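Local coordinates for hypothetical protein (Exiguobacterium sibiricum, PDB 2HKV) that is of unknown function but binds a nickel ion in a DinB-like helical bundle and may be a metal-dependent enzyme, at residues D22-I27 with E80-R85; E30-R35 with E45-L50; Q131-L136 with Y141-D146. All coordinates share one frame; numbering follows the deposited sequence.

Interaction 1: residues D22-I27 with E80-R85; sequences DLIRLI and EQLVDR
Ile24 has CG1 beside its backbone N (chi1 -70°), which leaves the branch methyl CG2 anti to that nitrogen and aimed at helix 82-98. That one methyl carries the apolar part of the contact: Ile24 CG2 lies 4.1 Å from Leu82 CB and also 4.1 Å from Val83 CG2, so it is set between two successive residues of the first turn of the helix. It meets the root of Leu82 at about a right angle, whereas Ile24 and Val83 lie alongside, pointing opposite ways. Val83 divides its two methyls between two partners (chi1 171°): CG2 takes Ile24, and CG1 sits 4.1 Å from Arg25 NH2. The Arg25 chain is extended from CG to NE, which carries its guanidinium along the outer, exposed side of the contact, where the side chain crosses that of Val83 at about a right angle and brings NH2 to CG1 obliquely. One turn back, Asp22 OD1 lies in the guanidinium plane at its edge, but at 3.8 Å from Arg25 NH1 this is a long ion pair that probably steers the group more than it fixes it. Leu82 also packs on Trp32, and on Ala47, Val48 and Ala51 of helix 43-61, so the same leucine ties helix 82-98 to helix 43-61. Arg85, one turn on, forms a salt bridge with Glu55 of that helix. The two short helical segments run roughly antiparallel, the last turn of helix 4-26 beside the first turn of helix 82-98, a partly buried helix-helix contact within a helical bundle consistent with the DinB superfamily fold.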
loop_
_atom_site.group_PDB
_atom_site.type_symbol
_atom_site.label_atom_id
_atom_site.label_comp_id
_atom_site.label_asym_id
_atom_site.label_seq_id
_atom_site.Cartn_x
_atom_site.Cartn_y
_atom_site.Cartn_z
ATOM N N ASP A 22 -4.549 -14.588 -5.687
ATOM C CA ASP A 22 -5.170 -14.693 -7.003
ATOM C C ASP A 22 -4.205 -14.246 -8.085
ATOM O O ASP A 22 -4.099 -14.897 -9.140
ATOM C CB ASP A 22 -6.436 -13.855 -7.081
ATOM C CG ASP A 22 -7.556 -14.399 -6.198
ATOM O OD1 ASP A 22 -7.586 -15.646 -5.954
ATOM O OD2 ASP A 22 -8.412 -13.573 -5.762
ATOM N N LEU A 23 -3.467 -13.161 -7.814
ATOM C CA LEU A 23 -2.521 -12.652 -8.820
ATOM C C LEU A 23 -1.428 -13.675 -9.108
ATOM O O LEU A 23 -1.114 -13.905 -10.263
ATOM C CB LEU A 23 -1.876 -11.311 -8.402
ATOM C CG LEU A 23 -2.738 -10.035 -8.450
ATOM C CD1 LEU A 23 -1.944 -8.847 -7.850
ATOM C CD2 LEU A 23 -3.158 -9.695 -9.887
ATOM N N ILE A 24 -0.885 -14.280 -8.057
ATOM C CA ILE A 24 0.176 -15.262 -8.189
ATOM C C ILE A 24 -0.339 -16.402 -9.046
ATOM O O ILE A 24 0.350 -16.817 -9.968
ATOM C CB ILE A 24 0.724 -15.733 -6.786
ATOM C CG1 ILE A 24 1.505 -14.588 -6.126
ATOM C CG2 ILE A 24 1.593 -17.011 -6.906
ATOM C CD1 ILE A 24 1.877 -14.829 -4.658
ATOM N N ARG A 25 -1.588 -16.844 -8.814
ATOM C CA ARG A 25 -2.164 -17.925 -9.642
ATOM C C ARG A 25 -2.385 -17.565 -11.128
ATOM O O ARG A 25 -2.598 -18.453 -11.959
ATOM C CB ARG A 25 -3.455 -18.428 -9.018
ATOM C CG ARG A 25 -3.264 -19.135 -7.688
ATOM C CD ARG A 25 -4.603 -19.185 -6.970
ATOM N NE ARG A 25 -4.591 -20.077 -5.820
ATOM C CZ ARG A 25 -5.421 -19.986 -4.776
ATOM N NH1 ARG A 25 -6.343 -19.020 -4.706
ATOM N NH2 ARG A 25 -5.322 -20.862 -3.781
ATOM N N LEU A 26 -2.304 -16.289 -11.481
ATOM C CA LEU A 26 -2.432 -15.880 -12.877
ATOM C C LEU A 26 -1.130 -16.045 -13.623
ATOM O O LEU A 26 -1.117 -16.218 -14.829
ATOM C CB LEU A 26 -2.933 -14.427 -12.986
ATOM C CG LEU A 26 -4.311 -14.134 -12.377
ATOM C CD1 LEU A 26 -4.745 -12.714 -12.740
ATOM C CD2 LEU A 26 -5.331 -15.135 -12.862
ATOM N N ILE A 27 -0.015 -16.016 -12.898
ATOM C CA ILE A 27 1.261 -15.892 -13.529
ATOM C C ILE A 27 1.562 -17.149 -14.376
ATOM O O ILE A 27 1.400 -18.274 -13.904
ATOM C CB ILE A 27 2.378 -15.640 -12.509
ATOM C CG1 ILE A 27 2.114 -14.339 -11.710
ATOM C CG2 ILE A 27 3.763 -15.650 -13.271
ATOM C CD1 ILE A 27 3.135 -14.054 -10.588
ATOM N N GLU A 80 6.078 -23.066 -7.285
ATOM C CA GLU A 80 4.941 -23.912 -6.910
ATOM C C GLU A 80 4.610 -23.878 -5.413
ATOM O O GLU A 80 3.545 -24.323 -5.010
ATOM C CB GLU A 80 5.168 -25.362 -7.389
ATOM C CG GLU A 80 6.399 -26.060 -6.792
ATOM C CD GLU A 80 7.672 -25.979 -7.670
ATOM O OE1 GLU A 80 7.940 -24.924 -8.314
ATOM O OE2 GLU A 80 8.419 -26.992 -7.687
ATOM N N GLN A 81 5.511 -23.355 -4.583
ATOM C CA GLN A 81 5.240 -23.231 -3.142
ATOM C C GLN A 81 4.814 -21.818 -2.712
ATOM O O GLN A 81 4.565 -21.578 -1.541
ATOM C CB GLN A 81 6.472 -23.613 -2.350
ATOM C CG GLN A 81 6.980 -25.010 -2.634
ATOM C CD GLN A 81 8.479 -25.157 -2.384
ATOM O OE1 GLN A 81 9.248 -24.179 -2.422
ATOM N NE2 GLN A 81 8.906 -26.398 -2.144
ATOM N N LEU A 82 4.729 -20.898 -3.665
ATOM C CA LEU A 82 4.495 -19.481 -3.353
ATOM C C LEU A 82 3.211 -19.263 -2.615
ATOM O O LEU A 82 3.197 -18.553 -1.608
ATOM C CB LEU A 82 4.556 -18.606 -4.613
ATOM C CG LEU A 82 5.974 -18.225 -5.023
ATOM C CD1 LEU A 82 5.949 -17.521 -6.349
ATOM C CD2 LEU A 82 6.584 -17.324 -3.952
ATOM N N VAL A 83 2.115 -19.846 -3.086
ATOM C CA VAL A 83 0.842 -19.645 -2.388
ATOM C C VAL A 83 0.925 -20.224 -0.987
ATOM O O VAL A 83 0.502 -19.582 -0.022
ATOM C CB VAL A 83 -0.367 -20.211 -3.153
ATOM C CG1 VAL A 83 -1.626 -20.176 -2.261
ATOM C CG2 VAL A 83 -0.586 -19.412 -4.416
ATOM N N ASP A 84 1.449 -21.437 -0.873
ATOM C CA ASP A 84 1.608 -22.097 0.421
ATOM C C ASP A 84 2.390 -21.217 1.362
ATOM O O ASP A 84 2.066 -21.133 2.542
ATOM C CB ASP A 84 2.335 -23.433 0.281
ATOM C CG ASP A 84 1.451 -24.538 -0.297
ATOM O OD1 ASP A 84 0.215 -24.317 -0.437
ATOM O OD2 ASP A 84 1.996 -25.635 -0.602
ATOM N N ARG A 85 3.415 -20.558 0.826
ATOM C CA ARG A 85 4.268 -19.671 1.609
ATOM C C ARG A 85 3.575 -18.399 2.068
ATOM O O ARG A 85 3.690 -18.023 3.209
ATOM C CB ARG A 85 5.569 -19.329 0.826
ATOM C CG ARG A 85 6.657 -18.699 1.695
ATOM C CD ARG A 85 6.798 -19.543 2.953
ATOM N NE ARG A 85 7.844 -19.138 3.864
ATOM C CZ ARG A 85 7.679 -18.381 4.945
ATOM N NH1 ARG A 85 6.469 -17.903 5.320
ATOM N NH2 ARG A 85 8.772 -18.102 5.667
#

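Interaction 2: residues E30-R35 with E45-L50; sequences EDWDKR and EVAVHL. With NI (nickel (II) ion), chain B.
Arg35 and Glu45 form a salt bridge in which the two flat groups stand almost perpendicular, their planes 82° apart, so a single nitrogen faces the whole carboxylate instead of two N-H groups pairing with two oxygens. Arg35 NH2 lies 3.1 Å from Glu45 OE2 and 3.4 Å from Glu45 OE1. OE2 approaches at the guanidinium edge, near its plane. Such a pair, on the exposed side of the contact, is probably held more by charge than by directed bonding, and Glu45 OE1 has a further hydrogen-bond partner elsewhere. Glu45 reaches out on a chain extended beyond CG; Arg35 bends at chi3 (144°) to meet it. The second touch is apolar and deeper: the rim carbon CZ3 of Trp32 lies 4.0 Å from Ala47 CB, which comes to the indole edge, near its plane. The small methyl lets the six-membered ring come close to the helix. Both Trp32 and Arg35 hang from the loop around a type I turn, Asp31 to Lys34, closed by Lys34 N to Asp31 O at 3.1 Å. A salt bridge from Lys34 NZ to Asp31 OD1, 3.0 Å long, spans the same turn. One turn beyond Glu45, His49 holds its CG anti to the backbone N (chi1 179°) and sends NE2 to the nickel ion at 2.0 Å. Two waters bind the metal as well, alongside His124 and His128. The loop thus lies against the start of helix 43-61: Trp32 also packs on Leu82 of helix 82-98, while Val46 and Leu50 turn to helix 114-138, whose two histidines share the metal with His49.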
loop_
_atom_site.group_PDB
_atom_site.type_symbol
_atom_site.label_atom_id
_atom_site.label_comp_id
_atom_site.label_asym_id
_atom_site.label_seq_id
_atom_site.Cartn_x
_atom_site.Cartn_y
_atom_site.Cartn_z
ATOM N N GLU A 30 6.157 -18.901 -18.407
ATOM C CA GLU A 30 7.139 -18.162 -19.187
ATOM C C GLU A 30 7.572 -16.859 -18.523
ATOM O O GLU A 30 8.632 -16.363 -18.818
ATOM C CB GLU A 30 6.621 -17.882 -20.624
ATOM C CG GLU A 30 5.230 -17.151 -20.735
ATOM C CD GLU A 30 4.026 -18.056 -21.123
ATOM O OE1 GLU A 30 4.229 -19.164 -21.657
ATOM O OE2 GLU A 30 2.865 -17.633 -20.910
ATOM N N ASP A 31 6.764 -16.330 -17.604
ATOM C CA ASP A 31 6.911 -14.938 -17.158
ATOM C C ASP A 31 7.716 -14.716 -15.869
ATOM O O ASP A 31 8.009 -13.559 -15.501
ATOM C CB ASP A 31 5.509 -14.318 -17.003
ATOM C CG ASP A 31 4.815 -14.111 -18.355
ATOM O OD1 ASP A 31 5.523 -13.941 -19.387
ATOM O OD2 ASP A 31 3.570 -14.096 -18.389
ATOM N N TRP A 32 8.052 -15.799 -15.177
ATOM C CA TRP A 32 8.656 -15.688 -13.854
ATOM C C TRP A 32 9.977 -14.929 -13.854
ATOM O O TRP A 32 10.260 -14.178 -12.936
ATOM C CB TRP A 32 8.860 -17.063 -13.233
ATOM C CG TRP A 32 7.596 -17.751 -12.826
ATOM C CD1 TRP A 32 7.025 -18.850 -13.425
ATOM C CD2 TRP A 32 6.774 -17.433 -11.720
ATOM N NE1 TRP A 32 5.897 -19.219 -12.757
ATOM C CE2 TRP A 32 5.695 -18.353 -11.718
ATOM C CE3 TRP A 32 6.818 -16.457 -10.733
ATOM C CZ2 TRP A 32 4.703 -18.339 -10.747
ATOM C CZ3 TRP A 32 5.807 -16.429 -9.780
ATOM C CH2 TRP A 32 4.769 -17.371 -9.792
ATOM N N ASP A 33 10.810 -15.119 -14.858
ATOM C CA ASP A 33 12.083 -14.393 -14.884
ATOM C C ASP A 33 12.051 -13.061 -15.615
ATOM O O ASP A 33 13.079 -12.379 -15.702
ATOM C CB ASP A 33 13.189 -15.275 -15.504
ATOM C CG ASP A 33 13.575 -16.414 -14.588
ATOM O OD1 ASP A 33 13.719 -16.150 -13.360
ATOM O OD2 ASP A 33 13.694 -17.564 -15.080
ATOM N N LYS A 34 10.901 -12.704 -16.167
ATOM C CA LYS A 34 10.747 -11.418 -16.824
ATOM C C LYS A 34 10.949 -10.265 -15.818
ATOM O O LYS A 34 10.538 -10.348 -14.635
ATOM C CB LYS A 34 9.365 -11.314 -17.510
ATOM C CG LYS A 34 9.205 -12.161 -18.781
ATOM C CD LYS A 34 8.683 -11.288 -19.967
ATOM C CE LYS A 34 8.341 -12.067 -21.273
ATOM N NZ LYS A 34 7.882 -13.527 -21.146
ATOM N N ARG A 35 11.588 -9.200 -16.300
ATOM C CA ARG A 35 11.778 -7.958 -15.529
ATOM C C ARG A 35 11.200 -6.809 -16.336
ATOM O O ARG A 35 11.918 -6.191 -17.115
ATOM C CB ARG A 35 13.276 -7.677 -15.275
ATOM C CG ARG A 35 13.991 -8.841 -14.623
ATOM C CD ARG A 35 15.508 -8.576 -14.402
ATOM N NE ARG A 35 15.934 -9.191 -13.142
ATOM C CZ ARG A 35 16.094 -10.504 -12.957
ATOM N NH1 ARG A 35 15.875 -11.380 -13.949
ATOM N NH2 ARG A 35 16.463 -10.956 -11.758
ATOM N N GLU A 45 10.853 -12.664 -8.284
ATOM C CA GLU A 45 11.453 -12.070 -7.088
ATOM C C GLU A 45 10.477 -11.154 -6.304
ATOM O O GLU A 45 10.489 -11.157 -5.090
ATOM C CB GLU A 45 12.737 -11.315 -7.441
ATOM C CG GLU A 45 13.902 -12.200 -7.874
ATOM C CD GLU A 45 15.051 -11.408 -8.546
ATOM O OE1 GLU A 45 14.923 -10.190 -8.800
ATOM O OE2 GLU A 45 16.104 -12.029 -8.868
ATOM N N VAL A 46 9.624 -10.404 -7.013
ATOM C CA VAL A 46 8.528 -9.662 -6.366
ATOM C C VAL A 46 7.603 -10.603 -5.625
ATOM O O VAL A 46 7.238 -10.358 -4.480
ATOM C CB VAL A 46 7.731 -8.827 -7.348
ATOM C CG1 VAL A 46 6.679 -7.952 -6.601
ATOM C CG2 VAL A 46 8.645 -7.860 -8.049
ATOM N N ALA A 47 7.185 -11.673 -6.313
ATOM C CA ALA A 47 6.320 -12.678 -5.733
ATOM C C ALA A 47 6.855 -13.323 -4.477
ATOM O O ALA A 47 6.106 -13.481 -3.533
ATOM C CB ALA A 47 5.913 -13.756 -6.774
ATOM N N VAL A 48 8.131 -13.704 -4.448
ATOM C CA VAL A 48 8.705 -14.291 -3.245
ATOM C C VAL A 48 8.718 -13.278 -2.061
ATOM O O VAL A 48 8.448 -13.652 -0.914
ATOM C CB VAL A 48 10.152 -14.818 -3.500
ATOM C CG1 VAL A 48 10.795 -15.330 -2.203
ATOM C CG2 VAL A 48 10.148 -15.910 -4.588
ATOM N N HIS A 49 9.078 -12.030 -2.343
ATOM C CA HIS A 49 9.146 -10.972 -1.299
ATOM C C HIS A 49 7.734 -10.806 -0.727
ATOM O O HIS A 49 7.551 -10.783 0.487
ATOM C CB HIS A 49 9.715 -9.682 -1.921
ATOM C CG HIS A 49 9.828 -8.487 -0.994
ATOM N ND1 HIS A 49 10.501 -8.518 0.198
ATOM C CD2 HIS A 49 9.439 -7.191 -1.164
ATOM C CE1 HIS A 49 10.504 -7.306 0.741
ATOM N NE2 HIS A 49 9.816 -6.481 -0.037
ATOM N N LEU A 50 6.728 -10.724 -1.605
ATOM C CA LEU A 50 5.316 -10.669 -1.158
ATOM C C LEU A 50 4.896 -11.881 -0.277
ATOM O O LEU A 50 4.215 -11.739 0.767
ATOM C CB LEU A 50 4.407 -10.589 -2.367
ATOM C CG LEU A 50 4.037 -9.234 -2.949
ATOM C CD1 LEU A 50 3.525 -9.432 -4.428
ATOM C CD2 LEU A 50 2.992 -8.526 -2.036
HETATM NI NI NI B . 9.749 -4.499 0.190
HETATM O O HOH W 1 11.391 -4.249 -1.332
HETATM O O HOH W 2 11.307 -4.420 1.558
#

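Interaction 3: residues Q131-L136 with Y141-D146; sequences QLLDYL and YDIKLD
The backbone of Tyr141 returns to the last turns of helix 114-138, its N donating to Leu136 O at 3.1 Å in a nearly straight bond (163° at the hydrogen). This six-to-one bond is consistent with a Schellman-type end to the closing helix of the DinB bundle. Asp142 then takes a left-handed backbone conformation, and the tail continues irregularly, without helix or strand, past the helix. Leu136 is the hub of the side-chain contact. Its CD2 stands over one face of the Tyr141 ring, 4.1 Å from the centroid and 14° off the normal, a CH-pi contact, while its CB lies 4.0 Å from Tyr141 CG, at the near end of the same ring. Beyond this ring, Tyr141 OH probably hydrogen-bonds to Asp31 OD2, at a very short separation, and takes the backbone N-H of Gln28, which tethers the tail to the loop after helix 4-26. A phenylalanine in place of Tyr141 could keep the CH-pi contact with Leu136 but would probably leave the Asp31 carboxylate and the Gln28 N-H without this shared partner. Ile143, its backbone N held by Asn137, lies next along the tail and touches Leu133 and Leu136, one helical turn apart. It also touches Leu23 of helix 4-26, so the tail covers the groove between the first and last helices. Packing is tightest at its ethyl arm, where a skewed chi2 of 140° brings Ile143 CD1 to 3.3 Å from Leu136 CB, while the branch methyl Ile143 CG2 rests at 3.6 Å on Leu133 CD1.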
loop_
_atom_site.group_PDB
_atom_site.type_symbol
_atom_site.label_atom_id
_atom_site.label_comp_id
_atom_site.label_asym_id
_atom_site.label_seq_id
_atom_site.Cartn_x
_atom_site.Cartn_y
_atom_site.Cartn_z
ATOM N N GLN A 131 3.002 -3.266 -7.168
ATOM C CA GLN A 131 4.127 -3.524 -8.071
ATOM C C GLN A 131 3.825 -4.742 -8.958
ATOM O O GLN A 131 4.026 -4.691 -10.206
ATOM C CB GLN A 131 5.365 -3.815 -7.266
ATOM C CG GLN A 131 6.617 -3.890 -8.056
ATOM C CD GLN A 131 7.850 -3.947 -7.173
ATOM O OE1 GLN A 131 7.753 -3.958 -5.947
ATOM N NE2 GLN A 131 9.046 -3.955 -7.809
ATOM N N LEU A 132 3.367 -5.828 -8.325
ATOM C CA LEU A 132 3.090 -7.080 -9.055
ATOM C C LEU A 132 2.004 -6.818 -10.056
ATOM O O LEU A 132 2.106 -7.250 -11.225
ATOM C CB LEU A 132 2.713 -8.250 -8.116
ATOM C CG LEU A 132 2.407 -9.578 -8.836
ATOM C CD1 LEU A 132 3.616 -10.065 -9.751
ATOM C CD2 LEU A 132 1.933 -10.608 -7.768
ATOM N N LEU A 133 0.985 -6.073 -9.648
ATOM C CA LEU A 133 -0.099 -5.762 -10.571
ATOM C C LEU A 133 0.423 -4.963 -11.813
ATOM O O LEU A 133 0.060 -5.261 -12.997
ATOM C CB LEU A 133 -1.175 -4.974 -9.843
ATOM C CG LEU A 133 -2.406 -4.531 -10.635
ATOM C CD1 LEU A 133 -3.376 -5.685 -10.743
ATOM C CD2 LEU A 133 -3.059 -3.328 -9.878
ATOM N N ASP A 134 1.264 -3.969 -11.557
ATOM C CA ASP A 134 1.859 -3.181 -12.651
ATOM C C ASP A 134 2.691 -4.079 -13.582
ATOM O O ASP A 134 2.629 -3.923 -14.794
ATOM C CB ASP A 134 2.763 -2.079 -12.141
ATOM C CG ASP A 134 2.014 -0.949 -11.482
ATOM O OD1 ASP A 134 0.767 -0.845 -11.666
ATOM O OD2 ASP A 134 2.715 -0.138 -10.787
ATOM N N TYR A 135 3.452 -5.008 -13.017
ATOM C CA TYR A 135 4.240 -5.909 -13.826
ATOM C C TYR A 135 3.346 -6.748 -14.745
ATOM O O TYR A 135 3.654 -6.903 -15.928
ATOM C CB TYR A 135 5.004 -6.904 -12.972
ATOM C CG TYR A 135 6.291 -6.420 -12.347
ATOM C CD1 TYR A 135 6.592 -5.073 -12.246
ATOM C CD2 TYR A 135 7.200 -7.336 -11.839
ATOM C CE1 TYR A 135 7.759 -4.643 -11.619
ATOM C CE2 TYR A 135 8.378 -6.922 -11.251
ATOM C CZ TYR A 135 8.659 -5.576 -11.148
ATOM O OH TYR A 135 9.832 -5.179 -10.545
ATOM N N LEU A 136 2.301 -7.349 -14.174
ATOM C CA LEU A 136 1.449 -8.240 -14.959
ATOM C C LEU A 136 0.734 -7.424 -16.033
ATOM O O LEU A 136 0.664 -7.837 -17.160
ATOM C CB LEU A 136 0.459 -9.019 -14.057
ATOM C CG LEU A 136 1.099 -10.055 -13.115
ATOM C CD1 LEU A 136 -0.021 -10.883 -12.395
ATOM C CD2 LEU A 136 2.147 -10.954 -13.717
ATOM N N TYR A 141 -1.528 -8.652 -19.248
ATOM C CA TYR A 141 -2.538 -9.470 -18.606
ATOM C C TYR A 141 -3.889 -8.726 -18.438
ATOM O O TYR A 141 -4.916 -9.357 -18.187
ATOM C CB TYR A 141 -2.081 -9.905 -17.215
ATOM C CG TYR A 141 -1.054 -11.014 -17.141
ATOM C CD1 TYR A 141 0.197 -10.901 -17.741
ATOM C CD2 TYR A 141 -1.320 -12.170 -16.409
ATOM C CE1 TYR A 141 1.151 -11.929 -17.644
ATOM C CE2 TYR A 141 -0.383 -13.191 -16.288
ATOM C CZ TYR A 141 0.857 -13.065 -16.909
ATOM O OH TYR A 141 1.779 -14.076 -16.781
ATOM N N ASP A 142 -3.894 -7.393 -18.483
ATOM C CA ASP A 142 -5.149 -6.629 -18.434
ATOM C C ASP A 142 -6.015 -7.068 -17.235
ATOM O O ASP A 142 -7.178 -7.470 -17.384
ATOM C CB ASP A 142 -5.902 -6.818 -19.777
ATOM C CG ASP A 142 -7.142 -5.929 -19.911
ATOM O OD1 ASP A 142 -7.422 -5.119 -18.997
ATOM O OD2 ASP A 142 -7.820 -6.037 -20.961
ATOM N N ILE A 143 -5.448 -6.988 -16.045
ATOM C CA ILE A 143 -6.111 -7.566 -14.849
ATOM C C ILE A 143 -7.416 -6.871 -14.450
ATOM O O ILE A 143 -7.477 -5.646 -14.324
ATOM C CB ILE A 143 -5.124 -7.671 -13.669
ATOM C CG1 ILE A 143 -4.137 -8.828 -13.980
ATOM C CG2 ILE A 143 -5.854 -7.848 -12.271
ATOM C CD1 ILE A 143 -2.774 -8.535 -13.607
ATOM N N LYS A 144 -8.464 -7.686 -14.256
ATOM C CA LYS A 144 -9.803 -7.210 -13.916
ATOM C C LYS A 144 -10.250 -7.763 -12.535
ATOM O O LYS A 144 -11.417 -8.123 -12.347
ATOM C CB LYS A 144 -10.817 -7.610 -15.008
ATOM C CG LYS A 144 -10.409 -7.311 -16.486
ATOM C CD LYS A 144 -10.382 -5.818 -16.821
ATOM N N LEU A 145 -9.321 -7.803 -11.580
ATOM C CA LEU A 145 -9.564 -8.324 -10.220
ATOM C C LEU A 145 -9.950 -7.155 -9.304
ATOM O O LEU A 145 -9.244 -6.141 -9.271
ATOM C CB LEU A 145 -8.272 -8.963 -9.686
ATOM C CG LEU A 145 -8.246 -10.298 -8.949
ATOM C CD1 LEU A 145 -7.680 -11.407 -9.860
ATOM C CD2 LEU A 145 -7.358 -10.111 -7.756
ATOM N N ASP A 146 -11.045 -7.275 -8.559
ATOM C CA ASP A 146 -11.419 -6.217 -7.615
ATOM C C ASP A 146 -10.387 -6.150 -6.460
ATOM O O ASP A 146 -10.322 -7.033 -5.599
ATOM C CB ASP A 146 -12.856 -6.421 -7.083
ATOM C CG ASP A 146 -13.409 -5.178 -6.346
ATOM O OD1 ASP A 146 -12.601 -4.309 -5.917
ATOM O OD2 ASP A 146 -14.657 -5.076 -6.188
#

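The three contacts cluster at one end of the bundle, their centres about 11 Å (1 and 2), 13 Å (2 and 3) and 14 Å (1 and 3) apart. Along the chain, both segments of interaction 2 fall between those of interaction 1, and interaction 3 follows both. Trp32 joins the first two, its CZ3 lying 3.6 Å from Leu82 CD1 and 3.7 Å from Ile27 CD1. Val46 and Leu50 of helix 43-61 pack on Tyr135 and Leu132, connecting interactions 2 and 3, and Leu136 reaches the backbone of Leu23 from interaction 3. Together they join helices 4-26, 43-61, 82-98 and 114-138, the second and last of which supply the nickel-binding histidines.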